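Local atomic coordinates of putative polyketide synthase (Brevibacillus brevis, PDB entry 6HP2), a protein that contains an O-methyltransferase domain, the part described here, which binds S-adenosyl-L-homocysteine, within a trans-AT polyketide synthase that probably takes part in bacillaene biosynthesis. Residues A[51-56]-A[245-250]; A[224-229]-A[301-306]; A[233-238]-A[307-312]. One frame throughout, in Å; residues are numbered along the deposited sequence.

The three contacts illustrate how chemistry follows place in a Rossmann-like methyltransferase. Interactions 2 and 3 share helix 299-310, their centres about 8 Å apart, and both are largely buried: interaction 2 sets this helix against helix 221-230, interaction 3 lays its C-terminal part on strand 233-240. They touch through N306 and I235, and both mix apolar side chains with side-chain donors bonded to backbone carbonyls. Interaction 1 is a surface contact, its centre about 33 Å from that of interaction 2 and 27 Å from that of interaction 3. There an ammonium, an amide, a histidine ring and a bridging water join loop 51-56 to helix 242-249 and H250 just beyond it.

Interaction 1 of 3, residues A[51-56]-A[245-250]; sequences ERKIPG and IANALH
K53 meets N247 and H250 in two ways at this surface contact, through its charged end and through its aliphatic chain. The polar part is a hydrogen bond from K53 NZ to N247 OD1, 2.7 Å long. The donor sits roughly in line with the amide C=O, at an angle of 158°, and only slightly tilted from the carbonyl plane. A bend at the last torsion of the lysine (chi4 58°), after two extended ones, turns NZ back to the amide, while ND2 of the same N247 is hydrogen-bonded to F50 O. Both ends of the asparagine amide are thereby gripped, which should fix its rotation.

The contact joins the loop that precedes helix 59-64 to the C-terminal part of helix 242-249 and the residue H250 that follows; this helix comes after strand 233-240 of the central Rossmann-like sheet. It lies away from the S-adenosyl-L-homocysteine site.

The apolar part is a CH-pi contact. K53 CD stands over one face of the H250 ring, 4.0 Å from its centroid and 18° off the normal, and CE approaches H250 CG at 3.8 Å. The lysine chain lies roughly perpendicular to the histidine side chain.

Water adds a third link: water 1 accepts from I54 N at 2.8 Å and donates to N247 O at the same distance, tying backbone to backbone beside the lysine.

Interaction 2 of 3, residues A[224-229]-A[301-306]; sequences WIELLA and KRCEWN
R302 and A229 meet where two helices of the Rossmann-like methyltransferase fold, 221-230 and 299-310, pack on each other with their segment axes 8.7 Å apart and their directions 136° apart. The arginine can be followed outward. Its CB rests on the methyl of A229, 3.7 Å from A229 CB. CG leads on, and CD comes within 4.0 Å of A229 O. A bend at chi3 (-67°) then swings the guanidinium round so that NE donates to A229 O at 2.9 Å, in the carbonyl plane and on a lone pair, although the oxygen lies somewhat out of the guanidinium plane. NH2 adds a weaker bond to the same oxygen, making a forked grip, and NH1 turns to A294 O.

Next to this, C303 SG touches A229 CB, and I225 CG2 lies against C303 CB. N306 CB runs alongside I225, the two side chains pointing opposite ways. The amide of N306 has its main partners on strand 233-240: OD1 accepts from I235 N and ND2 gives a hydrogen bond to L233 O. Across the helix pair, N306 ND2 makes only a weak hydrogen bond to I225 O, 3.5 Å long with an N-H...O angle of 162°.

Interaction 3 of 3, residues A[233-238]-A[307-312]; sequences LVIDEI and ASKLSK
I235 and I238 lean on K309 and L310 in the apolar part of this contact, where the C-terminal part of helix 299-310 lies on strand 233-240. I235 CD1 packs against L310 CG at 3.8 Å, while I235 CG2 lies 3.7 Å from K309 CB. I238 reaches the helix with two branches. CG1 meets L310 CD2 at 4.0 Å; with CG1 anti to the backbone N (chi1 176°), CG2 is turned to the helix backbone and makes a methyl-to-carbonyl van der Waals contact, 3.3 Å from K309 O. I225 of helix 221-230 also touches L310.

The strand belongs to the mixed sheet of the Rossmann-like domain and is broken by a classic beta bulge, in which D236 and E237 both face K290 of strand 284-293. Here the chain turns a corner, with I235 before it and I238 beyond it both directed at the helix.

The polar part falls to K309. Bent at chi2 (-76°), its chain runs past I235 O, with CG 3.4 Å from that oxygen, and NZ donates to D236 O at 3.0 Å from above the carbonyl plane. Water 2 accepts from K309 NZ and donates to D236 OD1.

The ammonium therefore serves the bulge carbonyl directly and the carboxylate through water. With NZ 5.1 Å from D236 OD1, the opposite charges probably attract without forming a direct ion pair.

Interaction 1 of 3, residues A[51-56]-A[245-250]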
loop_
_atom_site.group_PDB
_atom_site.type_symbol
_atom_site.label_atom_id
_atom_site.label_comp_id
_atom_site.label_asym_id
_atom_site.label_seq_id
_atom_site.Cartn_x
_atom_site.Cartn_y
_atom_site.Cartn_z
ATOM N N GLU A 51 -15.792 0.494 7.979
ATOM C CA GLU A 51 -17.014 -0.129 7.429
ATOM C C GLU A 51 -18.153 0.870 7.340
ATOM O O GLU A 51 -18.997 0.798 6.423
ATOM C CB GLU A 51 -17.434 -1.321 8.280
ATOM C CG GLU A 51 -16.431 -2.493 8.250
ATOM C CD GLU A 51 -16.936 -3.722 9.006
ATOM O OE1 GLU A 51 -18.086 -3.701 9.504
ATOM O OE2 GLU A 51 -16.176 -4.709 9.100
ATOM N N ARG A 52 -18.152 1.860 8.227
ATOM C CA ARG A 52 -19.164 2.900 8.254
ATOM C C ARG A 52 -18.530 4.181 8.756
ATOM O O ARG A 52 -17.491 4.165 9.421
ATOM C CB ARG A 52 -20.337 2.524 9.173
ATOM C CG ARG A 52 -19.951 2.360 10.621
ATOM C CD ARG A 52 -20.751 1.275 11.328
ATOM N NE ARG A 52 -20.349 -0.083 10.953
ATOM C CZ ARG A 52 -19.353 -0.759 11.520
ATOM N NH1 ARG A 52 -18.629 -0.208 12.477
ATOM N NH2 ARG A 52 -19.073 -1.989 11.120
ATOM N N LYS A 53 -19.182 5.295 8.458
ATOM C CA LYS A 53 -18.802 6.569 9.068
ATOM C C LYS A 53 -19.082 6.555 10.562
ATOM O O LYS A 53 -20.122 6.062 11.011
ATOM C CB LYS A 53 -19.548 7.723 8.403
ATOM C CG LYS A 53 -19.191 7.860 6.929
ATOM C CD LYS A 53 -20.036 8.930 6.249
ATOM C CE LYS A 53 -19.611 9.112 4.800
ATOM N NZ LYS A 53 -19.720 7.842 4.008
ATOM N N ILE A 54 -18.143 7.077 11.341
ATOM C CA ILE A 54 -18.343 7.243 12.784
ATOM C C ILE A 54 -18.599 8.717 13.039
ATOM O O ILE A 54 -17.674 9.536 12.878
ATOM C CB ILE A 54 -17.142 6.734 13.589
ATOM C CG1 ILE A 54 -16.913 5.251 13.265
ATOM C CG2 ILE A 54 -17.380 6.925 15.088
ATOM C CD1 ILE A 54 -15.644 4.704 13.847
ATOM N N PRO A 55 -19.821 9.117 13.418
ATOM C CA PRO A 55 -20.071 10.540 13.658
ATOM C C PRO A 55 -19.231 11.058 14.813
ATOM O O PRO A 55 -19.091 10.409 15.859
ATOM C CB PRO A 55 -21.574 10.602 13.961
ATOM C CG PRO A 55 -21.951 9.195 14.371
ATOM C CD PRO A 55 -21.040 8.290 13.596
ATOM N N GLY A 56 -18.649 12.243 14.606
ATOM C CA GLY A 56 -17.766 12.849 15.576
ATOM C C GLY A 56 -16.312 12.430 15.459
ATOM O O GLY A 56 -15.425 13.176 15.884
ATOM N N ILE A 245 -12.631 3.747 2.584
ATOM C CA ILE A 245 -11.612 4.757 2.844
ATOM C C ILE A 245 -12.286 6.096 3.026
ATOM O O ILE A 245 -12.015 6.816 3.985
ATOM C CB ILE A 245 -10.622 4.878 1.691
ATOM C CG1 ILE A 245 -9.902 3.559 1.508
ATOM C CG2 ILE A 245 -9.625 5.994 1.966
ATOM C CD1 ILE A 245 -9.061 3.148 2.691
ATOM N N ALA A 246 -13.167 6.435 2.095
ATOM C CA ALA A 246 -13.905 7.689 2.217
ATOM C C ALA A 246 -14.682 7.739 3.539
ATOM O O ALA A 246 -14.821 8.812 4.129
ATOM C CB ALA A 246 -14.872 7.867 1.016
ATOM N N ASN A 247 -15.193 6.603 4.026
ATOM C CA ASN A 247 -15.860 6.622 5.336
ATOM C C ASN A 247 -14.895 7.062 6.444
ATOM O O ASN A 247 -15.252 7.850 7.320
ATOM C CB ASN A 247 -16.397 5.263 5.728
ATOM C CG ASN A 247 -17.562 4.819 4.894
ATOM O OD1 ASN A 247 -18.257 5.630 4.331
ATOM N ND2 ASN A 247 -17.800 3.520 4.860
ATOM N N ALA A 248 -13.675 6.531 6.430
ATOM C CA ALA A 248 -12.661 6.858 7.429
ATOM C C ALA A 248 -12.232 8.318 7.319
ATOM O O ALA A 248 -11.853 8.947 8.316
ATOM C CB ALA A 248 -11.457 5.941 7.225
ATOM N N LEU A 249 -12.188 8.841 6.109
ATOM C CA LEU A 249 -11.715 10.201 5.885
ATOM C C LEU A 249 -12.829 11.222 5.919
ATOM O O LEU A 249 -12.550 12.415 5.706
ATOM C CB LEU A 249 -10.992 10.301 4.549
ATOM C CG LEU A 249 -9.735 9.450 4.446
ATOM C CD1 LEU A 249 -9.027 9.684 3.116
ATOM C CD2 LEU A 249 -8.790 9.782 5.583
ATOM N N HIS A 250 -14.055 10.813 6.239
ATOM C CA HIS A 250 -15.160 11.780 6.405
ATOM C C HIS A 250 -14.870 12.647 7.631
ATOM O O HIS A 250 -14.881 12.157 8.763
ATOM C CB HIS A 250 -16.497 11.062 6.559
ATOM C CG HIS A 250 -17.677 11.976 6.492
ATOM N ND1 HIS A 250 -18.457 12.282 7.588
ATOM C CD2 HIS A 250 -18.203 12.656 5.451
ATOM C CE1 HIS A 250 -19.427 13.096 7.215
ATOM N NE2 HIS A 250 -19.291 13.339 5.925
HETATM O O HOH W 1 -15.964 8.228 10.032
#

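Interaction 2 of 3, residues A[224-229]-A[301-306]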
loop_
_atom_site.group_PDB
_atom_site.type_symbol
_atom_site.label_atom_id
_atom_site.label_comp_id
_atom_site.label_asym_id
_atom_site.label_seq_id
_atom_site.Cartn_x
_atom_site.Cartn_y
_atom_site.Cartn_z
ATOM N N TRP A 224 -3.149 1.505 -16.445
ATOM C CA TRP A 224 -2.764 0.416 -15.557
ATOM C C TRP A 224 -2.770 -0.919 -16.277
ATOM O O TRP A 224 -1.847 -1.731 -16.126
ATOM C CB TRP A 224 -3.732 0.361 -14.365
ATOM C CG TRP A 224 -3.318 1.157 -13.191
ATOM C CD1 TRP A 224 -3.929 2.248 -12.681
ATOM C CD2 TRP A 224 -2.275 0.820 -12.267
ATOM N NE1 TRP A 224 -3.308 2.645 -11.517
ATOM C CE2 TRP A 224 -2.281 1.788 -11.249
ATOM C CE3 TRP A 224 -1.318 -0.202 -12.229
ATOM C CZ2 TRP A 224 -1.351 1.803 -10.197
ATOM C CZ3 TRP A 224 -0.388 -0.194 -11.157
ATOM C CH2 TRP A 224 -0.436 0.792 -10.164
ATOM N N ILE A 225 -3.781 -1.136 -17.112
ATOM C CA ILE A 225 -3.862 -2.342 -17.918
ATOM C C ILE A 225 -2.594 -2.525 -18.738
ATOM O O ILE A 225 -1.984 -3.609 -18.769
ATOM C CB ILE A 225 -5.105 -2.266 -18.820
ATOM C CG1 ILE A 225 -6.368 -2.389 -17.966
ATOM C CG2 ILE A 225 -5.012 -3.321 -20.001
ATOM C CD1 ILE A 225 -7.670 -2.094 -18.788
ATOM N N GLU A 226 -2.217 -1.483 -19.455
ATOM C CA GLU A 226 -1.066 -1.520 -20.353
ATOM C C GLU A 226 0.277 -1.493 -19.628
ATOM O O GLU A 226 1.236 -2.148 -20.074
ATOM C CB GLU A 226 -1.179 -0.358 -21.329
ATOM C CG GLU A 226 -2.368 -0.531 -22.294
ATOM C CD GLU A 226 -2.675 0.736 -23.123
ATOM O OE1 GLU A 226 -1.946 1.758 -23.043
ATOM O OE2 GLU A 226 -3.708 0.711 -23.802
ATOM N N LEU A 227 0.362 -0.734 -18.540
ATOM C CA LEU A 227 1.591 -0.676 -17.766
ATOM C C LEU A 227 1.926 -2.058 -17.207
ATOM O O LEU A 227 3.058 -2.535 -17.316
ATOM C CB LEU A 227 1.446 0.329 -16.628
ATOM C CG LEU A 227 2.574 0.398 -15.585
ATOM C CD1 LEU A 227 3.854 0.857 -16.274
ATOM C CD2 LEU A 227 2.195 1.339 -14.447
ATOM N N LEU A 228 0.943 -2.714 -16.603
ATOM C CA LEU A 228 1.164 -4.049 -16.068
ATOM C C LEU A 228 1.461 -5.038 -17.181
ATOM O O LEU A 228 2.457 -5.747 -17.108
ATOM C CB LEU A 228 -0.037 -4.518 -15.254
ATOM C CG LEU A 228 -0.364 -3.674 -14.056
ATOM C CD1 LEU A 228 -1.621 -4.221 -13.372
ATOM C CD2 LEU A 228 0.776 -3.630 -13.040
ATOM N N ALA A 229 0.610 -5.083 -18.231
ATOM C CA ALA A 229 0.807 -6.013 -19.334
ATOM C C ALA A 229 2.188 -5.814 -19.962
ATOM O O ALA A 229 2.860 -6.778 -20.325
ATOM C CB ALA A 229 -0.272 -5.818 -20.438
ATOM N N LYS A 301 -3.159 -10.567 -24.736
ATOM C CA LYS A 301 -3.931 -11.393 -23.817
ATOM C C LYS A 301 -3.752 -10.936 -22.380
ATOM O O LYS A 301 -4.688 -11.012 -21.562
ATOM C CB LYS A 301 -3.511 -12.858 -23.959
ATOM C CG LYS A 301 -4.096 -13.562 -25.213
ATOM C CD LYS A 301 -5.612 -13.688 -25.114
ATOM C CE LYS A 301 -6.167 -14.674 -26.118
ATOM N NZ LYS A 301 -5.887 -14.259 -27.517
ATOM N N ARG A 302 -2.566 -10.445 -22.046
ATOM C CA ARG A 302 -2.405 -9.832 -20.734
ATOM C C ARG A 302 -3.307 -8.617 -20.584
ATOM O O ARG A 302 -3.906 -8.404 -19.509
ATOM C CB ARG A 302 -0.948 -9.466 -20.498
ATOM C CG ARG A 302 -0.022 -10.702 -20.417
ATOM C CD ARG A 302 1.340 -10.402 -19.802
ATOM N NE ARG A 302 2.180 -9.540 -20.601
ATOM C CZ ARG A 302 3.141 -9.967 -21.411
ATOM N NH1 ARG A 302 3.404 -11.265 -21.529
ATOM N NH2 ARG A 302 3.856 -9.099 -22.099
ATOM N N CYS A 303 -3.417 -7.806 -21.642
ATOM C CA CYS A 303 -4.303 -6.633 -21.596
ATOM C C CYS A 303 -5.751 -7.041 -21.418
ATOM O O CYS A 303 -6.473 -6.464 -20.606
ATOM C CB CYS A 303 -4.168 -5.802 -22.880
ATOM S SG CYS A 303 -2.643 -4.863 -22.879
ATOM N N GLU A 304 -6.186 -8.059 -22.159
ATOM C CA GLU A 304 -7.574 -8.481 -22.078
ATOM C C GLU A 304 -7.871 -9.058 -20.713
ATOM O O GLU A 304 -8.940 -8.804 -20.144
ATOM C CB GLU A 304 -7.883 -9.509 -23.196
ATOM C CG GLU A 304 -7.723 -8.864 -24.560
ATOM C CD GLU A 304 -7.976 -9.835 -25.703
ATOM O OE1 GLU A 304 -8.299 -9.349 -26.812
ATOM O OE2 GLU A 304 -7.849 -11.068 -25.472
ATOM N N TRP A 305 -6.912 -9.790 -20.136
ATOM C CA TRP A 305 -7.124 -10.296 -18.784
ATOM C C TRP A 305 -7.251 -9.147 -17.789
ATOM O O TRP A 305 -8.165 -9.102 -16.947
ATOM C CB TRP A 305 -5.961 -11.193 -18.405
ATOM C CG TRP A 305 -6.128 -11.850 -17.088
ATOM C CD1 TRP A 305 -5.765 -11.376 -15.880
ATOM C CD2 TRP A 305 -6.792 -13.110 -16.855
ATOM N NE1 TRP A 305 -6.107 -12.280 -14.908
ATOM C CE2 TRP A 305 -6.751 -13.348 -15.479
ATOM C CE3 TRP A 305 -7.419 -14.052 -17.688
ATOM C CZ2 TRP A 305 -7.305 -14.502 -14.898
ATOM C CZ3 TRP A 305 -7.963 -15.197 -17.113
ATOM C CH2 TRP A 305 -7.902 -15.409 -15.735
ATOM N N ASN A 306 -6.329 -8.200 -17.857
ATOM C CA ASN A 306 -6.364 -7.097 -16.895
ATOM C C ASN A 306 -7.630 -6.263 -17.040
ATOM O O ASN A 306 -8.206 -5.820 -16.034
ATOM C CB ASN A 306 -5.111 -6.264 -17.062
ATOM C CG ASN A 306 -3.850 -7.010 -16.592
ATOM O OD1 ASN A 306 -3.917 -7.995 -15.838
ATOM N ND2 ASN A 306 -2.700 -6.551 -17.056
#

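Interaction 3 of 3, residues A[233-238]-A[307-312]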
loop_
_atom_site.group_PDB
_atom_site.type_symbol
_atom_site.label_atom_id
_atom_site.label_comp_id
_atom_site.label_asym_id
_atom_site.label_seq_id
_atom_site.Cartn_x
_atom_site.Cartn_y
_atom_site.Cartn_z
ATOM N N LEU A 233 2.905 -8.546 -16.269
ATOM C CA LEU A 233 2.081 -8.767 -15.096
ATOM C C LEU A 233 0.600 -8.815 -15.429
ATOM O O LEU A 233 0.101 -8.064 -16.268
ATOM C CB LEU A 233 2.357 -7.662 -14.065
ATOM C CG LEU A 233 3.765 -7.628 -13.532
ATOM C CD1 LEU A 233 4.062 -6.302 -12.726
ATOM C CD2 LEU A 233 4.078 -8.811 -12.618
ATOM N N VAL A 234 -0.128 -9.629 -14.690
ATOM C CA VAL A 234 -1.565 -9.675 -14.781
ATOM C C VAL A 234 -2.154 -9.613 -13.406
ATOM O O VAL A 234 -1.538 -10.026 -12.425
ATOM C CB VAL A 234 -2.047 -10.962 -15.523
ATOM C CG1 VAL A 234 -1.568 -10.871 -16.942
ATOM C CG2 VAL A 234 -1.491 -12.192 -14.844
ATOM N N ILE A 235 -3.387 -9.146 -13.380
ATOM C CA ILE A 235 -4.156 -8.994 -12.168
ATOM C C ILE A 235 -4.787 -10.317 -11.813
ATOM O O ILE A 235 -5.662 -10.798 -12.529
ATOM C CB ILE A 235 -5.213 -7.905 -12.327
ATOM C CG1 ILE A 235 -4.544 -6.569 -12.566
ATOM C CG2 ILE A 235 -6.131 -7.933 -11.100
ATOM C CD1 ILE A 235 -5.539 -5.496 -13.135
ATOM N N ASP A 236 -4.406 -10.865 -10.653
ATOM C CA ASP A 236 -5.078 -12.051 -10.161
ATOM C C ASP A 236 -6.333 -11.665 -9.385
ATOM O O ASP A 236 -7.360 -12.366 -9.447
ATOM C CB ASP A 236 -4.103 -12.871 -9.286
ATOM C CG ASP A 236 -4.687 -14.231 -8.898
ATOM O OD1 ASP A 236 -5.093 -14.972 -9.812
ATOM O OD2 ASP A 236 -4.756 -14.520 -7.701
ATOM N N GLU A 237 -6.251 -10.557 -8.645
ATOM C CA GLU A 237 -7.329 -10.062 -7.821
ATOM C C GLU A 237 -7.171 -8.562 -7.677
ATOM O O GLU A 237 -6.046 -8.046 -7.530
ATOM C CB GLU A 237 -7.309 -10.747 -6.447
ATOM C CG GLU A 237 -8.551 -10.498 -5.623
ATOM C CD GLU A 237 -8.682 -11.441 -4.419
ATOM O OE1 GLU A 237 -7.881 -12.372 -4.307
ATOM O OE2 GLU A 237 -9.586 -11.246 -3.586
ATOM N N ILE A 238 -8.281 -7.848 -7.818
ATOM C CA ILE A 238 -8.314 -6.389 -7.610
ATOM C C ILE A 238 -9.513 -6.103 -6.719
ATOM O O ILE A 238 -10.626 -6.571 -6.991
ATOM C CB ILE A 238 -8.366 -5.598 -8.932
ATOM C CG1 ILE A 238 -8.493 -4.086 -8.734
ATOM C CG2 ILE A 238 -9.558 -6.115 -9.832
ATOM C CD1 ILE A 238 -7.221 -3.419 -8.381
ATOM N N ALA A 307 -8.089 -6.049 -18.289
ATOM C CA ALA A 307 -9.271 -5.237 -18.495
ATOM C C ALA A 307 -10.487 -5.913 -17.883
ATOM O O ALA A 307 -11.356 -5.244 -17.324
ATOM C CB ALA A 307 -9.493 -5.011 -19.989
ATOM N N SER A 308 -10.572 -7.240 -18.008
ATOM C CA SER A 308 -11.680 -7.998 -17.436
ATOM C C SER A 308 -11.687 -7.911 -15.909
ATOM O O SER A 308 -12.742 -7.770 -15.272
ATOM C CB SER A 308 -11.567 -9.476 -17.894
ATOM O OG SER A 308 -12.533 -10.281 -17.266
ATOM N N LYS A 309 -10.523 -8.058 -15.291
ATOM C CA LYS A 309 -10.468 -7.912 -13.850
ATOM C C LYS A 309 -10.893 -6.511 -13.412
ATOM O O LYS A 309 -11.591 -6.351 -12.403
ATOM C CB LYS A 309 -9.038 -8.196 -13.364
ATOM C CG LYS A 309 -8.645 -9.682 -13.581
ATOM C CD LYS A 309 -9.335 -10.541 -12.528
ATOM C CE LYS A 309 -8.994 -12.017 -12.738
ATOM N NZ LYS A 309 -9.418 -12.802 -11.553
ATOM N N LEU A 310 -10.429 -5.484 -14.118
ATOM C CA LEU A 310 -10.753 -4.116 -13.702
ATOM C C LEU A 310 -12.209 -3.734 -13.980
ATOM O O LEU A 310 -12.703 -2.765 -13.382
ATOM C CB LEU A 310 -9.817 -3.147 -14.385
ATOM C CG LEU A 310 -8.385 -3.139 -13.822
ATOM C CD1 LEU A 310 -7.394 -2.455 -14.662
ATOM C CD2 LEU A 310 -8.337 -2.516 -12.459
ATOM N N SER A 311 -12.928 -4.507 -14.808
ATOM C CA SER A 311 -14.329 -4.225 -15.076
ATOM C C SER A 311 -15.218 -4.739 -13.956
ATOM O O SER A 311 -16.398 -4.401 -13.917
ATOM C CB SER A 311 -14.766 -4.831 -16.426
ATOM O OG SER A 311 -14.905 -6.250 -16.326
ATOM N N LYS A 312 -14.678 -5.493 -13.001
ATOM C CA LYS A 312 -15.501 -6.052 -11.913
ATOM C C LYS A 312 -14.633 -6.173 -10.661
ATOM O O LYS A 312 -14.362 -7.232 -10.114
ATOM C CB LYS A 312 -16.117 -7.387 -12.326
ATOM C CG LYS A 312 -15.150 -8.400 -12.846
ATOM C CD LYS A 312 -15.917 -9.618 -13.370
ATOM C CE LYS A 312 -15.021 -10.836 -13.496
ATOM N NZ LYS A 312 -13.951 -10.644 -14.506
HETATM O O HOH W 2 -7.843 -15.224 -11.270
#